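Side-chain contacts in acetone carboxylase alpha subunit (PDB 5M45), which belongs to the hydantoinase B/oxoprolinase family and forms the manganese-binding alpha subunit of a larger, multi-chain enzyme assembly: residues L332-S337 / T409-G414; A710-R715 / I749-Y754; A720-G725 / D740-P745. One frame throughout, in Å; residues are numbered along the deposited sequence.

Contact 1 (L332-S337 / T409-G414); sequences LDFEGS and TALWRG
Leu-411, on the long helix 401-422, pushes its two methyls towards the end of strand 330-333, and each methyl finds a different partner. CD1 lies 4.0 Å from CD2 of Leu-332, a contact between branch ends with the two side chains slanting across each other. CD2 turns to Phe-334, two residues further on, standing 4.3 Å from CZ at the far end of that ring. With CD1 of Leu-411 anti to CA (chi2 -179°), the two methyls spread apart, CD1 to Leu-332 and CD2 towards Phe-334. No polar bond crosses here, and all three side chains are buried.

The polar work lies just behind Phe-334, where the strand gives way to a type II turn ending at Ser-337. Phe-334 O takes two donors from that serine: the backbone N at 3.2 Å and, on a lone pair in the carbonyl plane, OG at 2.8 Å. One residue earlier, OD1 of Asp-333 accepts from Glu-335 N at 3.1 Å, an Asx turn, while salt bridges to Arg-381 and Arg-727 fix the same carboxylate. Cys-320 of the neighbouring strand and Ile-356 of helix 349-361 extend the apolar layer, which is the packing of helices 401-422 and 349-361 on a mixed four-stranded sheet, a helix-on-sheet layer.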
loop_
_atom_site.group_PDB
_atom_site.type_symbol
_atom_site.label_atom_id
_atom_site.label_comp_id
_atom_site.label_asym_id
_atom_site.label_seq_id
_atom_site.Cartn_x
_atom_site.Cartn_y
_atom_site.Cartn_z
ATOM N N LEU A 332 -1.292 -34.294 11.881
ATOM C CA LEU A 332 -2.320 -33.375 12.368
ATOM C C LEU A 332 -3.246 -32.972 11.226
ATOM O O LEU A 332 -2.790 -32.369 10.255
ATOM C CB LEU A 332 -1.686 -32.161 13.003
ATOM C CG LEU A 332 -0.830 -32.560 14.218
ATOM C CD1 LEU A 332 0.632 -32.568 13.859
ATOM C CD2 LEU A 332 -1.050 -31.624 15.407
ATOM N N ASP A 333 -4.540 -33.302 11.359
ATOM C CA ASP A 333 -5.543 -33.129 10.302
ATOM C C ASP A 333 -6.633 -32.193 10.826
ATOM O O ASP A 333 -7.265 -32.489 11.857
ATOM C CB ASP A 333 -6.099 -34.519 9.932
ATOM C CG ASP A 333 -7.089 -34.490 8.746
ATOM O OD1 ASP A 333 -7.609 -33.434 8.351
ATOM O OD2 ASP A 333 -7.351 -35.580 8.176
ATOM N N PHE A 334 -6.853 -31.077 10.120
ATOM C CA PHE A 334 -7.799 -30.018 10.515
ATOM C C PHE A 334 -9.118 -29.996 9.699
ATOM O O PHE A 334 -9.806 -28.973 9.661
ATOM C CB PHE A 334 -7.073 -28.663 10.537
ATOM C CG PHE A 334 -5.981 -28.608 11.589
ATOM C CD1 PHE A 334 -4.704 -29.111 11.323
ATOM C CD2 PHE A 334 -6.250 -28.145 12.871
ATOM C CE1 PHE A 334 -3.717 -29.104 12.316
ATOM C CE2 PHE A 334 -5.278 -28.153 13.857
ATOM C CZ PHE A 334 -4.007 -28.630 13.581
ATOM N N GLU A 335 -9.483 -31.135 9.090
ATOM C CA GLU A 335 -10.800 -31.353 8.513
ATOM C C GLU A 335 -11.900 -30.884 9.444
ATOM O O GLU A 335 -11.917 -31.276 10.615
ATOM C CB GLU A 335 -11.015 -32.856 8.252
ATOM C CG GLU A 335 -12.429 -33.307 7.757
ATOM C CD GLU A 335 -12.581 -33.205 6.231
ATOM O OE1 GLU A 335 -13.665 -33.451 5.646
ATOM O OE2 GLU A 335 -11.588 -32.861 5.589
ATOM N N GLY A 336 -12.805 -30.067 8.928
ATOM C CA GLY A 336 -13.885 -29.513 9.715
ATOM C C GLY A 336 -13.760 -28.052 10.110
ATOM O O GLY A 336 -14.694 -27.476 10.644
ATOM N N SER A 337 -12.613 -27.449 9.831
ATOM C CA SER A 337 -12.369 -26.052 10.215
ATOM C C SER A 337 -13.235 -25.078 9.402
ATOM O O SER A 337 -13.679 -25.393 8.286
ATOM C CB SER A 337 -10.869 -25.686 10.041
ATOM O OG SER A 337 -10.028 -26.473 10.882
ATOM N N THR A 409 -3.652 -23.854 21.078
ATOM C CA THR A 409 -3.799 -24.217 22.498
ATOM C C THR A 409 -4.325 -25.651 22.719
ATOM O O THR A 409 -3.871 -26.341 23.626
ATOM C CB THR A 409 -4.609 -23.163 23.286
ATOM O OG1 THR A 409 -4.474 -23.374 24.705
ATOM C CG2 THR A 409 -6.065 -23.183 22.881
ATOM N N ALA A 410 -5.243 -26.109 21.865
ATOM C CA ALA A 410 -5.801 -27.464 21.990
ATOM C C ALA A 410 -4.754 -28.573 21.789
ATOM O O ALA A 410 -4.886 -29.648 22.366
ATOM C CB ALA A 410 -6.950 -27.650 21.025
ATOM N N LEU A 411 -3.701 -28.314 21.007
ATOM C CA LEU A 411 -2.688 -29.330 20.736
ATOM C C LEU A 411 -1.864 -29.673 21.977
ATOM O O LEU A 411 -1.455 -30.818 22.148
ATOM C CB LEU A 411 -1.788 -28.959 19.545
ATOM C CG LEU A 411 -2.554 -28.413 18.294
ATOM C CD1 LEU A 411 -1.646 -28.082 17.117
ATOM C CD2 LEU A 411 -3.676 -29.305 17.786
ATOM N N TRP A 412 -1.634 -28.694 22.870
ATOM C CA TRP A 412 -1.007 -28.989 24.183
ATOM C C TRP A 412 -1.810 -30.014 24.992
ATOM O O TRP A 412 -1.232 -30.862 25.681
ATOM C CB TRP A 412 -0.925 -27.741 25.074
ATOM C CG TRP A 412 0.026 -26.663 24.709
ATOM C CD1 TRP A 412 -0.241 -25.574 23.924
ATOM C CD2 TRP A 412 1.389 -26.492 25.185
ATOM N NE1 TRP A 412 0.879 -24.752 23.872
ATOM C CE2 TRP A 412 1.878 -25.292 24.640
ATOM C CE3 TRP A 412 2.217 -27.242 26.022
ATOM C CZ2 TRP A 412 3.170 -24.817 24.891
ATOM C CZ3 TRP A 412 3.501 -26.782 26.291
ATOM C CH2 TRP A 412 3.968 -25.569 25.734
ATOM N N ARG A 413 -3.147 -29.940 24.932
ATOM C CA ARG A 413 -3.976 -30.878 25.666
ATOM C C ARG A 413 -3.822 -32.317 25.160
ATOM O O ARG A 413 -3.704 -33.272 25.954
ATOM C CB ARG A 413 -5.458 -30.463 25.652
ATOM C CG ARG A 413 -5.711 -29.123 26.319
ATOM C CD ARG A 413 -7.195 -28.914 26.729
ATOM N NE ARG A 413 -8.117 -29.076 25.608
ATOM C CZ ARG A 413 -8.420 -28.131 24.702
ATOM N NH1 ARG A 413 -7.904 -26.894 24.741
ATOM N NH2 ARG A 413 -9.291 -28.432 23.725
ATOM N N GLY A 414 -3.813 -32.489 23.840
ATOM C CA GLY A 414 -3.599 -33.826 23.288
ATOM C C GLY A 414 -2.259 -34.423 23.658
ATOM O O GLY A 414 -2.182 -35.565 24.131
#

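Contact 2 (A710-R715 / I749-Y754); sequences AGTQVR and IGVPTY
The carbonyl oxygen of Ala-710 is gripped twice by Arg-715, the residue that also carries much of the contact with Ile-749. NE reaches Ala-710 O at 2.9 Å from above the carbonyl plane, and NH2 reaches the same Ala-710 O at 3.1 Å, a side-on grip, with the oxygen near the guanidinium plane, that fixes the rotation of the group. Gly-711 is the N-cap of helix 712-724, and Arg-715, in its first turn, bends at chi3 (-88°) to reach back to the residue before the cap.

The remaining nitrogen works across the contact: a water accepts from Arg-715 NH1 at 2.7 Å and donates to Ile-749 O at 2.8 Å, tying the helix start to the loop that follows helix 726-735. Apolar atoms fill in beside this bridge. CG2 of Ile-749 lies 3.8 Å from CB of Thr-712, and Val-751 CG1 approaches that CB from further along the loop. An aromatic side chain from the chain of another protein also packs on Arg-715. Ile-749 and Arg-715 run past each other in opposite directions, bringing Ile-749 CD1 to 3.6 Å from the backbone C of Arg-715.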
loop_
_atom_site.group_PDB
_atom_site.type_symbol
_atom_site.label_atom_id
_atom_site.label_comp_id
_atom_site.label_asym_id
_atom_site.label_seq_id
_atom_site.Cartn_x
_atom_site.Cartn_y
_atom_site.Cartn_z
ATOM N N ALA A 710 -30.477 -21.784 17.614
ATOM C CA ALA A 710 -29.224 -21.195 18.105
ATOM C C ALA A 710 -29.004 -19.859 17.395
ATOM O O ALA A 710 -29.609 -19.583 16.361
ATOM C CB ALA A 710 -28.025 -22.113 17.839
ATOM N N GLY A 711 -28.122 -19.023 17.920
ATOM C CA GLY A 711 -27.834 -17.738 17.290
ATOM C C GLY A 711 -27.209 -17.869 15.901
ATOM O O GLY A 711 -26.679 -18.931 15.529
ATOM N N THR A 712 -27.294 -16.791 15.125
ATOM C CA THR A 712 -26.779 -16.818 13.752
ATOM C C THR A 712 -25.290 -17.163 13.698
ATOM O O THR A 712 -24.851 -17.847 12.775
ATOM C CB THR A 712 -27.036 -15.506 13.008
ATOM O OG1 THR A 712 -26.472 -14.431 13.739
ATOM C CG2 THR A 712 -28.513 -15.232 12.855
ATOM N N GLN A 713 -24.530 -16.712 14.690
ATOM C CA GLN A 713 -23.098 -16.994 14.726
ATOM C C GLN A 713 -22.782 -18.498 14.893
ATOM O O GLN A 713 -21.838 -18.982 14.276
ATOM C CB GLN A 713 -22.360 -16.135 15.776
ATOM C CG GLN A 713 -22.659 -16.422 17.245
ATOM C CD GLN A 713 -23.972 -15.863 17.770
ATOM O OE1 GLN A 713 -24.735 -15.183 17.086
ATOM N NE2 GLN A 713 -24.248 -16.155 19.012
ATOM N N VAL A 714 -23.588 -19.229 15.667
ATOM C CA VAL A 714 -23.416 -20.673 15.805
ATOM C C VAL A 714 -23.771 -21.407 14.479
ATOM O O VAL A 714 -23.010 -22.257 13.978
ATOM C CB VAL A 714 -24.240 -21.221 16.986
ATOM C CG1 VAL A 714 -24.173 -22.745 17.058
ATOM C CG2 VAL A 714 -23.753 -20.632 18.296
ATOM N N ARG A 715 -24.911 -21.052 13.895
ATOM C CA ARG A 715 -25.328 -21.682 12.626
ATOM C C ARG A 715 -24.378 -21.390 11.462
ATOM O O ARG A 715 -24.126 -22.286 10.660
ATOM C CB ARG A 715 -26.746 -21.289 12.282
ATOM C CG ARG A 715 -27.718 -21.917 13.267
ATOM C CD ARG A 715 -29.142 -21.626 12.914
ATOM N NE ARG A 715 -29.504 -20.365 13.545
ATOM C CZ ARG A 715 -30.107 -19.358 12.953
ATOM N NH1 ARG A 715 -30.481 -19.406 11.686
ATOM N NH2 ARG A 715 -30.357 -18.288 13.667
ATOM N N ILE A 749 -29.568 -18.482 6.603
ATOM C CA ILE A 749 -29.413 -17.903 7.949
ATOM C C ILE A 749 -29.865 -16.417 8.004
ATOM O O ILE A 749 -30.360 -15.969 9.022
ATOM C CB ILE A 749 -27.959 -18.096 8.467
ATOM C CG1 ILE A 749 -27.636 -19.601 8.565
ATOM C CG2 ILE A 749 -27.730 -17.421 9.829
ATOM C CD1 ILE A 749 -26.140 -19.898 8.668
ATOM N N GLY A 750 -29.684 -15.679 6.917
ATOM C CA GLY A 750 -30.027 -14.266 6.858
ATOM C C GLY A 750 -28.876 -13.296 7.100
ATOM O O GLY A 750 -29.110 -12.105 7.352
ATOM N N VAL A 751 -27.640 -13.777 7.011
ATOM C CA VAL A 751 -26.464 -12.913 7.147
ATOM C C VAL A 751 -25.771 -12.876 5.792
ATOM O O VAL A 751 -25.970 -13.783 4.989
ATOM C CB VAL A 751 -25.489 -13.397 8.241
ATOM C CG1 VAL A 751 -26.133 -13.279 9.614
ATOM C CG2 VAL A 751 -25.022 -14.822 8.019
ATOM N N PRO A 752 -24.929 -11.860 5.551
ATOM C CA PRO A 752 -24.129 -11.886 4.302
ATOM C C PRO A 752 -23.208 -13.111 4.189
ATOM O O PRO A 752 -22.641 -13.534 5.186
ATOM C CB PRO A 752 -23.305 -10.597 4.376
ATOM C CG PRO A 752 -23.958 -9.746 5.414
ATOM C CD PRO A 752 -24.615 -10.672 6.379
ATOM N N THR A 753 -23.061 -13.638 2.960
ATOM C CA THR A 753 -22.221 -14.805 2.673
ATOM C C THR A 753 -21.286 -14.600 1.454
ATOM O O THR A 753 -20.949 -15.579 0.729
ATOM C CB THR A 753 -23.080 -16.071 2.446
ATOM O OG1 THR A 753 -23.906 -15.860 1.304
ATOM C CG2 THR A 753 -23.992 -16.395 3.639
ATOM N N TYR A 754 -20.821 -13.370 1.254
ATOM C CA TYR A 754 -19.806 -13.070 0.219
ATOM C C TYR A 754 -18.545 -13.867 0.488
ATOM O O TYR A 754 -18.055 -13.955 1.630
ATOM C CB TYR A 754 -19.499 -11.558 0.138
ATOM C CG TYR A 754 -20.545 -10.687 -0.584
ATOM C CD1 TYR A 754 -21.874 -11.076 -0.696
ATOM C CD2 TYR A 754 -20.186 -9.433 -1.101
ATOM C CE1 TYR A 754 -22.806 -10.274 -1.343
ATOM C CE2 TYR A 754 -21.119 -8.624 -1.749
ATOM C CZ TYR A 754 -22.440 -9.029 -1.835
ATOM O OH TYR A 754 -23.375 -8.288 -2.488
HETATM O O HOH W 1 -31.513 -16.935 11.381
#

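Contact 3 (A720-G725 / D740-P745); sequences ASFKLG and DSWTLP
The last turns of helix 712-724 meet the loop that returns after helix 726-735, and on the helix side the meeting is carried by Phe-722 alone. One atom of its ring, CE2, does all the close touching. It lies 4.0 Å from CH2 of Trp-742 and 4.1 Å from CZ3 of the same indole, so the two rings meet rim to rim, each near the plane of the other at the point of approach, and neither lays its face on the other. The same CE2 is 4.0 Å from CD2 of Leu-744, which comes in obliquely to the ring. Both loop side chains lie roughly at right angles to that of the phenylalanine.

Trp-742 gets there by reaching outward from the loop, CG opposite the backbone N (chi1 -178°), which carries the six-membered end of the indole to the helix. With chi2 of Phe-722 at -17°, CD1 lies close to CA and CD2 points away from it, which brings the CD2-CE2 edge forward to the loop.

In the fold, the two helices are consecutive, with Gly-725 alone between them: it leaves the helical conformation after Leu-724 and serves as N-cap of helix 726-735. After helix 726-735 the loop comes back to the last turns of helix 712-724. Phe-732 of the second helix meets the Phe-722 ring and also touches Trp-742, so the aromatic patch draws on both helices. On the indole, NE1 is hydrogen-bonded to the carbonyl of Ile-705, and Lys-708 makes a cation-pi contact with the ring. The amino group of Lys-708 also bonds to Thr-743 O, while Lys-723 forms a salt bridge from helix 712-724 to Glu-746, just beyond Pro-745.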
loop_
_atom_site.group_PDB
_atom_site.type_symbol
_atom_site.label_atom_id
_atom_site.label_comp_id
_atom_site.label_asym_id
_atom_site.label_seq_id
_atom_site.Cartn_x
_atom_site.Cartn_y
_atom_site.Cartn_z
ATOM N N ALA A 720 -20.570 -23.286 7.338
ATOM C CA ALA A 720 -19.318 -23.082 6.592
ATOM C C ALA A 720 -18.353 -24.290 6.770
ATOM O O ALA A 720 -17.725 -24.738 5.799
ATOM C CB ALA A 720 -18.642 -21.791 7.031
ATOM N N SER A 721 -18.273 -24.804 7.991
ATOM C CA SER A 721 -17.462 -25.981 8.332
ATOM C C SER A 721 -17.918 -27.251 7.540
ATOM O O SER A 721 -17.107 -28.004 7.010
ATOM C CB SER A 721 -17.482 -26.215 9.848
ATOM O OG SER A 721 -16.849 -25.136 10.595
ATOM N N PHE A 722 -19.235 -27.448 7.447
ATOM C CA PHE A 722 -19.786 -28.583 6.718
ATOM C C PHE A 722 -19.362 -28.554 5.255
ATOM O O PHE A 722 -18.935 -29.581 4.721
ATOM C CB PHE A 722 -21.324 -28.626 6.745
ATOM C CG PHE A 722 -21.958 -28.922 8.095
ATOM C CD1 PHE A 722 -21.257 -29.486 9.167
ATOM C CD2 PHE A 722 -23.299 -28.652 8.263
ATOM C CE1 PHE A 722 -21.884 -29.726 10.369
ATOM C CE2 PHE A 722 -23.936 -28.889 9.472
ATOM C CZ PHE A 722 -23.230 -29.425 10.530
ATOM N N LYS A 723 -19.483 -27.390 4.602
ATOM C CA LYS A 723 -19.134 -27.283 3.170
ATOM C C LYS A 723 -17.660 -27.561 2.886
ATOM O O LYS A 723 -17.359 -28.197 1.927
ATOM C CB LYS A 723 -19.478 -25.914 2.601
ATOM C CG LYS A 723 -20.945 -25.812 2.273
ATOM C CD LYS A 723 -21.289 -24.413 1.721
ATOM C CE LYS A 723 -21.035 -23.283 2.765
ATOM N NZ LYS A 723 -21.730 -22.015 2.515
ATOM N N LEU A 724 -16.753 -27.050 3.711
ATOM C CA LEU A 724 -15.296 -27.304 3.543
ATOM C C LEU A 724 -14.808 -28.683 4.043
ATOM O O LEU A 724 -13.699 -29.095 3.687
ATOM C CB LEU A 724 -14.487 -26.206 4.243
ATOM C CG LEU A 724 -14.517 -24.852 3.519
ATOM C CD1 LEU A 724 -14.208 -23.723 4.505
ATOM C CD2 LEU A 724 -13.573 -24.817 2.351
ATOM N N GLY A 725 -15.617 -29.360 4.857
ATOM C CA GLY A 725 -15.262 -30.614 5.537
ATOM C C GLY A 725 -16.378 -31.660 5.529
ATOM O O GLY A 725 -17.027 -31.877 6.553
ATOM N N ASP A 740 -31.607 -37.351 6.740
ATOM C CA ASP A 740 -31.164 -36.706 5.503
ATOM C C ASP A 740 -32.000 -35.502 5.058
ATOM O O ASP A 740 -31.475 -34.627 4.366
ATOM C CB ASP A 740 -31.040 -37.726 4.346
ATOM C CG ASP A 740 -29.897 -38.723 4.555
ATOM O OD1 ASP A 740 -29.009 -38.476 5.395
ATOM O OD2 ASP A 740 -29.899 -39.774 3.887
ATOM N N SER A 741 -33.259 -35.437 5.477
ATOM C CA SER A 741 -34.123 -34.277 5.206
ATOM C C SER A 741 -33.722 -32.977 5.967
ATOM O O SER A 741 -34.144 -31.896 5.583
ATOM C CB SER A 741 -35.559 -34.636 5.542
ATOM O OG SER A 741 -35.631 -35.021 6.906
ATOM N N TRP A 742 -32.941 -33.090 7.044
ATOM C CA TRP A 742 -32.378 -31.918 7.735
ATOM C C TRP A 742 -31.154 -31.404 6.955
ATOM O O TRP A 742 -30.268 -32.182 6.650
ATOM C CB TRP A 742 -31.963 -32.289 9.179
ATOM C CG TRP A 742 -31.405 -31.161 10.033
ATOM C CD1 TRP A 742 -32.100 -30.338 10.843
ATOM C CD2 TRP A 742 -30.029 -30.765 10.148
ATOM N NE1 TRP A 742 -31.260 -29.445 11.463
ATOM C CE2 TRP A 742 -29.978 -29.683 11.051
ATOM C CE3 TRP A 742 -28.829 -31.213 9.568
ATOM C CZ2 TRP A 742 -28.777 -29.058 11.400
ATOM C CZ3 TRP A 742 -27.638 -30.578 9.911
ATOM C CH2 TRP A 742 -27.633 -29.532 10.834
ATOM N N THR A 743 -31.140 -30.111 6.624
ATOM C CA THR A 743 -29.990 -29.476 5.963
ATOM C C THR A 743 -29.747 -28.081 6.593
ATOM O O THR A 743 -30.687 -27.476 7.158
ATOM C CB THR A 743 -30.172 -29.298 4.438
ATOM O OG1 THR A 743 -31.250 -28.393 4.176
ATOM C CG2 THR A 743 -30.484 -30.665 3.734
ATOM N N LEU A 744 -28.503 -27.599 6.486
ATOM C CA LEU A 744 -28.082 -26.300 7.035
ATOM C C LEU A 744 -27.312 -25.452 5.994
ATOM O O LEU A 744 -26.082 -25.220 6.142
ATOM C CB LEU A 744 -27.290 -26.515 8.325
ATOM C CG LEU A 744 -27.143 -25.274 9.222
ATOM C CD1 LEU A 744 -28.448 -24.893 9.957
ATOM C CD2 LEU A 744 -25.971 -25.492 10.177
ATOM N N PRO A 745 -28.012 -25.001 4.944
ATOM C CA PRO A 745 -27.329 -24.117 3.974
ATOM C C PRO A 745 -27.063 -22.724 4.577
ATOM O O PRO A 745 -27.919 -22.138 5.254
ATOM C CB PRO A 745 -28.318 -24.033 2.809
ATOM C CG PRO A 745 -29.661 -24.293 3.410
ATOM C CD PRO A 745 -29.431 -25.231 4.589
#

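Contacts 2 and 3 share helix 712-724, one near its start and the other at its end, and contact 3 is nested within the loop that contact 2 closes. They touch where Leu-744 CD2 lies 3.7 Å from Arg-715 O. Their chemistry differs with burial: contact 2, at the surface, combines Ile-749 packing with a water bridge from an arginine, whereas contacts 1 and 3 are buried and purely apolar across their segments, aliphatic with one ring in contact 1 and largely aromatic in contact 3. Contact 1, about 21 Å from contact 3 between centres, joins the mixed sheet to helix 401-422, but its turn residues 335-337 pack against the end of helix 712-724.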